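Local structure of VP2 (Primate bocaparvovirus 1, 7L0Y) at residues Ser290-Pro302 and Gly310-Ser322. The protein forms the shell of the virus, sixty copies of the capsid protein assembling into a T=1 icosahedral capsid about 26 nm across. Sequence-based numbering, arbitrary orientation.
Sequences SSDTAPFMVCTNP and GAAGFGSGFDPPS
Met297 sets CG opposite its own backbone N (chi1 -166°) and bends at the next two torsions, which brings CG to 3.4 Å from Ala311 CB, at the start of the type II' turn Ala311-Phe314, and CE onto the same methyl; SD lies over strand 316-318, by the Ser316 carbonyl. On the other face of the antiparallel pair 296-300 and 316-318, joined by a long loop, chi1 of -71° sets Phe296 CG beside the backbone N and anti to the carbonyl carbon, and the ring edge at CD2 abuts Pro321 CB at 3.5 Å. Val298 CG2 rests 3.8 Å from Phe318 CB on that same face. Three backbone hydrogen bonds join the strands: Phe318 N to Phe296 O, Val298 N to Ser316 O (2.6 Å) and Ser316 N to Val298 O. Gly315 takes a positive phi, which favours glycine. Beyond, Asn301 OD1 lies 3.2 Å from Phe314 CE1, the amide and ring planes 56° apart. Strand 296-300 also pairs with a strand of a neighbouring subunit, and Asp319 forms salt bridges with Arg285 and with Arg248 of that subunit. Backbone bonds and apolar packing thus join two strands whose sheet runs on across a capsid interface.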
ATOM      1  N   SER A 290      62.804 109.950  -2.812  1.00 71.16           N
ATOM      2  CA  SER A 290      61.668 110.069  -1.906  1.00 71.16           C
ATOM      3  C   SER A 290      60.346 109.807  -2.606  1.00 71.16           C
ATOM      4  O   SER A 290      59.412 109.297  -1.983  1.00 71.16           O
ATOM      5  CB  SER A 290      61.651 111.453  -1.263  1.00  0.00           C
ATOM      6  OG  SER A 290      61.444 112.461  -2.235  1.00  0.00           O
ATOM      7  N   SER A 291      60.238 110.140  -3.882  1.00 69.64           N
ATOM      8  CA  SER A 291      58.977 110.017  -4.593  1.00 69.64           C
ATOM      9  C   SER A 291      58.834 108.609  -5.163  1.00 69.64           C
ATOM     10  O   SER A 291      59.622 107.708  -4.871  1.00 69.64           O
ATOM     11  CB  SER A 291      58.890 111.072  -5.688  1.00  0.00           C
ATOM     12  OG  SER A 291      59.898 110.857  -6.655  1.00  0.00           O
ATOM     13  N   ASP A 292      57.815 108.409  -5.994  1.00 66.58           N
ATOM     14  CA  ASP A 292      57.651 107.169  -6.738  1.00 66.58           C
ATOM     15  C   ASP A 292      58.331 107.359  -8.085  1.00 66.58           C
ATOM     16  O   ASP A 292      57.869 108.137  -8.921  1.00 66.58           O
ATOM     17  CB  ASP A 292      56.173 106.823  -6.882  1.00  0.00           C
ATOM     18  CG  ASP A 292      55.946 105.520  -7.612  1.00  0.00           C
ATOM     19  OD1 ASP A 292      56.502 104.485  -7.197  1.00  0.00           O
ATOM     20  OD2 ASP A 292      55.168 105.516  -8.577  1.00  0.00           O
ATOM     21  N   THR A 293      59.440 106.654  -8.284  1.00 65.39           N
ATOM     22  CA  THR A 293      60.390 106.969  -9.337  1.00 65.39           C
ATOM     23  C   THR A 293      60.219 106.109 -10.578  1.00 65.39           C
ATOM     24  O   THR A 293      60.940 106.315 -11.554  1.00 65.39           O
ATOM     25  CB  THR A 293      61.811 106.827  -8.802  1.00  0.00           C
ATOM     26  OG1 THR A 293      62.033 105.469  -8.411  1.00  0.00           O
ATOM     27  CG2 THR A 293      61.993 107.710  -7.592  1.00  0.00           C
ATOM     28  N   ALA A 294      59.285 105.168 -10.569  1.00 60.90           N
ATOM     29  CA  ALA A 294      59.259 104.147 -11.605  1.00 60.90           C
ATOM     30  C   ALA A 294      59.174 104.783 -12.990  1.00 60.90           C
ATOM     31  O   ALA A 294      58.549 105.834 -13.154  1.00 60.90           O
ATOM     32  CB  ALA A 294      58.088 103.194 -11.393  1.00 62.11           C
ATOM     33  N   PRO A 295      59.804 104.182 -13.998  1.00 58.46           N
ATOM     34  CA  PRO A 295      59.834 104.812 -15.324  1.00 58.46           C
ATOM     35  C   PRO A 295      58.475 104.909 -15.982  1.00 58.46           C
ATOM     36  O   PRO A 295      58.238 105.836 -16.762  1.00 58.46           O
ATOM     37  CB  PRO A 295      60.784 103.900 -16.109  1.00 56.59           C
ATOM     38  CG  PRO A 295      60.689 102.603 -15.434  1.00 56.59           C
ATOM     39  CD  PRO A 295      60.533 102.906 -13.984  1.00 56.59           C
ATOM     40  N   PHE A 296      57.575 103.979 -15.700  1.00 53.58           N
ATOM     41  CA  PHE A 296      56.202 104.052 -16.169  1.00 53.58           C
ATOM     42  C   PHE A 296      55.279 104.229 -14.981  1.00 53.58           C
ATOM     43  O   PHE A 296      55.449 103.576 -13.950  1.00 53.58           O
ATOM     44  CB  PHE A 296      55.813 102.812 -16.964  1.00 52.27           C
ATOM     45  CG  PHE A 296      56.478 102.731 -18.288  1.00 52.27           C
ATOM     46  CD1 PHE A 296      55.967 103.421 -19.362  1.00 52.27           C
ATOM     47  CD2 PHE A 296      57.623 101.986 -18.458  1.00 52.27           C
ATOM     48  CE1 PHE A 296      56.572 103.361 -20.579  1.00 52.27           C
ATOM     49  CE2 PHE A 296      58.236 101.924 -19.678  1.00 52.27           C
ATOM     50  CZ  PHE A 296      57.710 102.613 -20.743  1.00 52.27           C
ATOM     51  N   MET A 297      54.308 105.111 -15.133  1.00 54.53           N
ATOM     52  CA  MET A 297      53.355 105.417 -14.084  1.00 54.53           C
ATOM     53  C   MET A 297      51.975 105.021 -14.582  1.00 54.53           C
ATOM     54  O   MET A 297      51.501 105.555 -15.588  1.00 54.53           O
ATOM     55  CB  MET A 297      53.411 106.898 -13.731  1.00 63.90           C
ATOM     56  CG  MET A 297      52.718 107.235 -12.458  1.00 63.90           C
ATOM     57  SD  MET A 297      53.577 106.467 -11.080  1.00 63.90           S
ATOM     58  CE  MET A 297      55.129 107.354 -11.125  1.00 63.90           C
ATOM     59  N   VAL A 298      51.341 104.086 -13.887  1.00 53.06           N
ATOM     60  CA  VAL A 298      50.050 103.546 -14.289  1.00 53.06           C
ATOM     61  C   VAL A 298      48.986 104.247 -13.464  1.00 53.06           C
ATOM     62  O   VAL A 298      48.805 103.936 -12.284  1.00 53.06           O
ATOM     63  CB  VAL A 298      49.996 102.024 -14.079  1.00 49.20           C
ATOM     64  CG1 VAL A 298      48.618 101.486 -14.374  1.00 49.20           C
ATOM     65  CG2 VAL A 298      51.038 101.329 -14.932  1.00 49.20           C
ATOM     66  N   CYS A 299      48.251 105.153 -14.093  1.00 55.17           N
ATOM     67  CA  CYS A 299      47.342 106.041 -13.392  1.00 55.17           C
ATOM     68  C   CYS A 299      45.913 105.772 -13.826  1.00 55.17           C
ATOM     69  O   CYS A 299      45.654 105.318 -14.942  1.00 55.17           O
ATOM     70  CB  CYS A 299      47.686 107.512 -13.650  1.00 59.15           C
ATOM     71  SG  CYS A 299      49.316 108.029 -13.074  1.00 59.15           S
ATOM     72  N   THR A 300      44.981 106.029 -12.913  1.00 58.35           N
ATOM     73  CA  THR A 300      43.559 106.089 -13.235  1.00 58.35           C
ATOM     74  C   THR A 300      43.104 107.479 -12.817  1.00 58.35           C
ATOM     75  O   THR A 300      43.054 107.789 -11.626  1.00 58.35           O
ATOM     76  CB  THR A 300      42.761 104.997 -12.531  1.00 53.97           C
ATOM     77  OG1 THR A 300      42.878 105.155 -11.114  1.00 53.97           O
ATOM     78  CG2 THR A 300      43.284 103.632 -12.914  1.00 53.97           C
ATOM     79  N   ASN A 301      42.805 108.325 -13.791  1.00 65.16           N
ATOM     80  CA  ASN A 301      42.232 109.627 -13.486  1.00 65.16           C
ATOM     81  C   ASN A 301      40.859 109.750 -14.125  1.00 65.16           C
ATOM     82  O   ASN A 301      40.765 109.917 -15.350  1.00 65.16           O
ATOM     83  CB  ASN A 301      43.149 110.748 -13.966  1.00 71.90           C
ATOM     84  CG  ASN A 301      42.729 112.092 -13.438  1.00 71.90           C
ATOM     85  OD1 ASN A 301      42.116 112.191 -12.380  1.00 71.90           O
ATOM     86  ND2 ASN A 301      43.060 113.139 -14.168  1.00 71.90           N
ATOM     87  N   PRO A 302      39.779 109.686 -13.352  1.00 69.68           N
ATOM     88  CA  PRO A 302      38.454 109.909 -13.941  1.00 69.68           C
ATOM     89  C   PRO A 302      38.207 111.337 -14.396  1.00 69.68           C
ATOM     90  O   PRO A 302      37.264 111.564 -15.161  1.00 69.68           O
ATOM     91  CB  PRO A 302      37.506 109.514 -12.805  1.00 65.01           C
ATOM     92  CG  PRO A 302      38.279 108.551 -11.999  1.00 65.01           C
ATOM     93  CD  PRO A 302      39.691 109.027 -12.040  1.00 65.01           C
ATOM     94  N   GLY A 310      54.689 115.196 -11.911  1.00 10.00           N
ATOM     95  CA  GLY A 310      55.432 114.268 -11.090  1.00 10.00           C
ATOM     96  C   GLY A 310      54.654 113.015 -10.779  1.00 10.00           C
ATOM     97  O   GLY A 310      55.027 112.284  -9.853  1.00 10.00           O
ATOM     98  N   ALA A 311      53.571 112.764 -11.511  1.00 10.00           N
ATOM     99  CA  ALA A 311      52.569 111.729 -11.317  1.00 10.00           C
ATOM    100  C   ALA A 311      51.664 112.044 -10.134  1.00 10.00           C
ATOM    101  O   ALA A 311      50.629 111.391  -9.983  1.00 10.00           O
ATOM    102  CB  ALA A 311      53.167 110.322 -11.132  1.00 10.00           C
ATOM    103  N   ALA A 312      52.005 113.031  -9.300  1.00 10.00           N
ATOM    104  CA  ALA A 312      51.248 113.367  -8.101  1.00 10.00           C
ATOM    105  C   ALA A 312      50.977 112.112  -7.288  1.00 10.00           C
ATOM    106  O   ALA A 312      51.852 111.251  -7.147  1.00 10.00           O
ATOM    107  CB  ALA A 312      49.939 114.070  -8.462  1.00 10.00           C
ATOM    108  N   GLY A 313      49.759 111.990  -6.769  1.00 72.49           N
ATOM    109  CA  GLY A 313      49.357 110.739  -6.158  1.00 72.49           C
ATOM    110  C   GLY A 313      48.598 109.860  -7.129  1.00 72.49           C
ATOM    111  O   GLY A 313      48.156 108.765  -6.775  1.00 72.49           O
ATOM    112  N   PHE A 314      48.427 110.331  -8.361  1.00 70.22           N
ATOM    113  CA  PHE A 314      47.775 109.518  -9.374  1.00 70.22           C
ATOM    114  C   PHE A 314      48.631 108.307  -9.686  1.00 70.22           C
ATOM    115  O   PHE A 314      49.824 108.428  -9.980  1.00 70.22           O
ATOM    116  CB  PHE A 314      47.540 110.317 -10.653  1.00 79.09           C
ATOM    117  CG  PHE A 314      46.642 111.501 -10.480  1.00 79.09           C
ATOM    118  CD1 PHE A 314      45.275 111.340 -10.397  1.00 79.09           C
ATOM    119  CD2 PHE A 314      47.161 112.782 -10.451  1.00 79.09           C
ATOM    120  CE1 PHE A 314      44.444 112.428 -10.249  1.00 79.09           C
ATOM    121  CE2 PHE A 314      46.332 113.875 -10.316  1.00 79.09           C
ATOM    122  CZ  PHE A 314      44.972 113.696 -10.211  1.00 79.09           C
ATOM    123  N   GLY A 315      48.026 107.142  -9.604  1.00 61.45           N
ATOM    124  CA  GLY A 315      48.654 105.963 -10.130  1.00 61.45           C
ATOM    125  C   GLY A 315      49.842 105.434  -9.350  1.00 61.45           C
ATOM    126  O   GLY A 315      50.334 106.021  -8.390  1.00 61.45           O
ATOM    127  N   SER A 316      50.299 104.277  -9.812  1.00 55.50           N
ATOM    128  CA  SER A 316      51.408 103.563  -9.207  1.00 55.50           C
ATOM    129  C   SER A 316      52.447 103.307 -10.285  1.00 55.50           C
ATOM    130  O   SER A 316      52.154 103.355 -11.481  1.00 55.50           O
ATOM    131  CB  SER A 316      50.938 102.251  -8.572  1.00 51.82           C
ATOM    132  OG  SER A 316      52.015 101.523  -8.017  1.00 51.82           O
ATOM    133  N   GLY A 317      53.673 103.028  -9.851  1.00 51.83           N
ATOM    134  CA  GLY A 317      54.762 102.803 -10.775  1.00 51.83           C
ATOM    135  C   GLY A 317      54.793 101.379 -11.288  1.00 51.83           C
ATOM    136  O   GLY A 317      54.509 100.435 -10.548  1.00 51.83           O
ATOM    137  N   PHE A 318      55.157 101.227 -12.555  1.00 50.57           N
ATOM    138  CA  PHE A 318      55.243  99.919 -13.191  1.00 50.57           C
ATOM    139  C   PHE A 318      56.722  99.581 -13.333  1.00 50.57           C
ATOM    140  O   PHE A 318      57.432 100.141 -14.167  1.00 50.57           O
ATOM    141  CB  PHE A 318      54.529  99.933 -14.535  1.00 46.08           C
ATOM    142  CG  PHE A 318      54.562  98.625 -15.246  1.00 46.08           C
ATOM    143  CD1 PHE A 318      53.628  97.650 -14.963  1.00 46.08           C
ATOM    144  CD2 PHE A 318      55.536  98.361 -16.185  1.00 46.08           C
ATOM    145  CE1 PHE A 318      53.658  96.448 -15.614  1.00 46.08           C
ATOM    146  CE2 PHE A 318      55.572  97.160 -16.833  1.00 46.08           C
ATOM    147  CZ  PHE A 318      54.631  96.201 -16.549  1.00 46.08           C
ATOM    148  N   ASP A 319      57.190  98.659 -12.505  1.00 52.87           N
ATOM    149  CA  ASP A 319      58.595  98.297 -12.524  1.00 52.87           C
ATOM    150  C   ASP A 319      58.771  96.831 -12.141  1.00 52.87           C
ATOM    151  O   ASP A 319      58.061  96.336 -11.270  1.00 52.87           O
ATOM    152  CB  ASP A 319      59.359  99.209 -11.569  1.00  0.00           C
ATOM    153  CG  ASP A 319      60.842  98.985 -11.608  1.00  0.00           C
ATOM    154  OD1 ASP A 319      61.464  99.302 -12.645  1.00  0.00           O
ATOM    155  OD2 ASP A 319      61.396  98.505 -10.597  1.00  0.00           O
ATOM    156  N   PRO A 320      59.722  96.130 -12.776  1.00 50.03           N
ATOM    157  CA  PRO A 320      60.544  96.558 -13.911  1.00 50.03           C
ATOM    158  C   PRO A 320      59.776  96.590 -15.227  1.00 50.03           C
ATOM    159  O   PRO A 320      58.953  95.725 -15.485  1.00 50.03           O
ATOM    160  CB  PRO A 320      61.649  95.506 -13.951  1.00 48.66           C
ATOM    161  CG  PRO A 320      61.016  94.295 -13.395  1.00 48.66           C
ATOM    162  CD  PRO A 320      60.050  94.760 -12.351  1.00 48.66           C
ATOM    163  N   PRO A 321      60.029  97.604 -16.032  1.00 48.84           N
ATOM    164  CA  PRO A 321      59.320  97.736 -17.311  1.00 48.84           C
ATOM    165  C   PRO A 321      59.790  96.782 -18.399  1.00 48.84           C
ATOM    166  O   PRO A 321      59.030  96.455 -19.311  1.00 48.84           O
ATOM    167  CB  PRO A 321      59.606  99.187 -17.696  1.00 48.62           C
ATOM    168  CG  PRO A 321      60.932  99.450 -17.110  1.00 48.62           C
ATOM    169  CD  PRO A 321      61.028  98.665 -15.844  1.00 48.62           C
ATOM    170  N   SER A 322      61.045  96.335 -18.309  1.00 46.50           N
ATOM    171  CA  SER A 322      61.738  95.807 -19.481  1.00 46.50           C
ATOM    172  C   SER A 322      61.196  94.450 -19.907  1.00 46.50           C
ATOM    173  O   SER A 322      61.419  94.020 -21.042  1.00 46.50           O
ATOM    174  CB  SER A 322      63.239  95.723 -19.204  1.00 47.75           C
ATOM    175  OG  SER A 322      63.533  94.826 -18.149  1.00 47.75           O
TER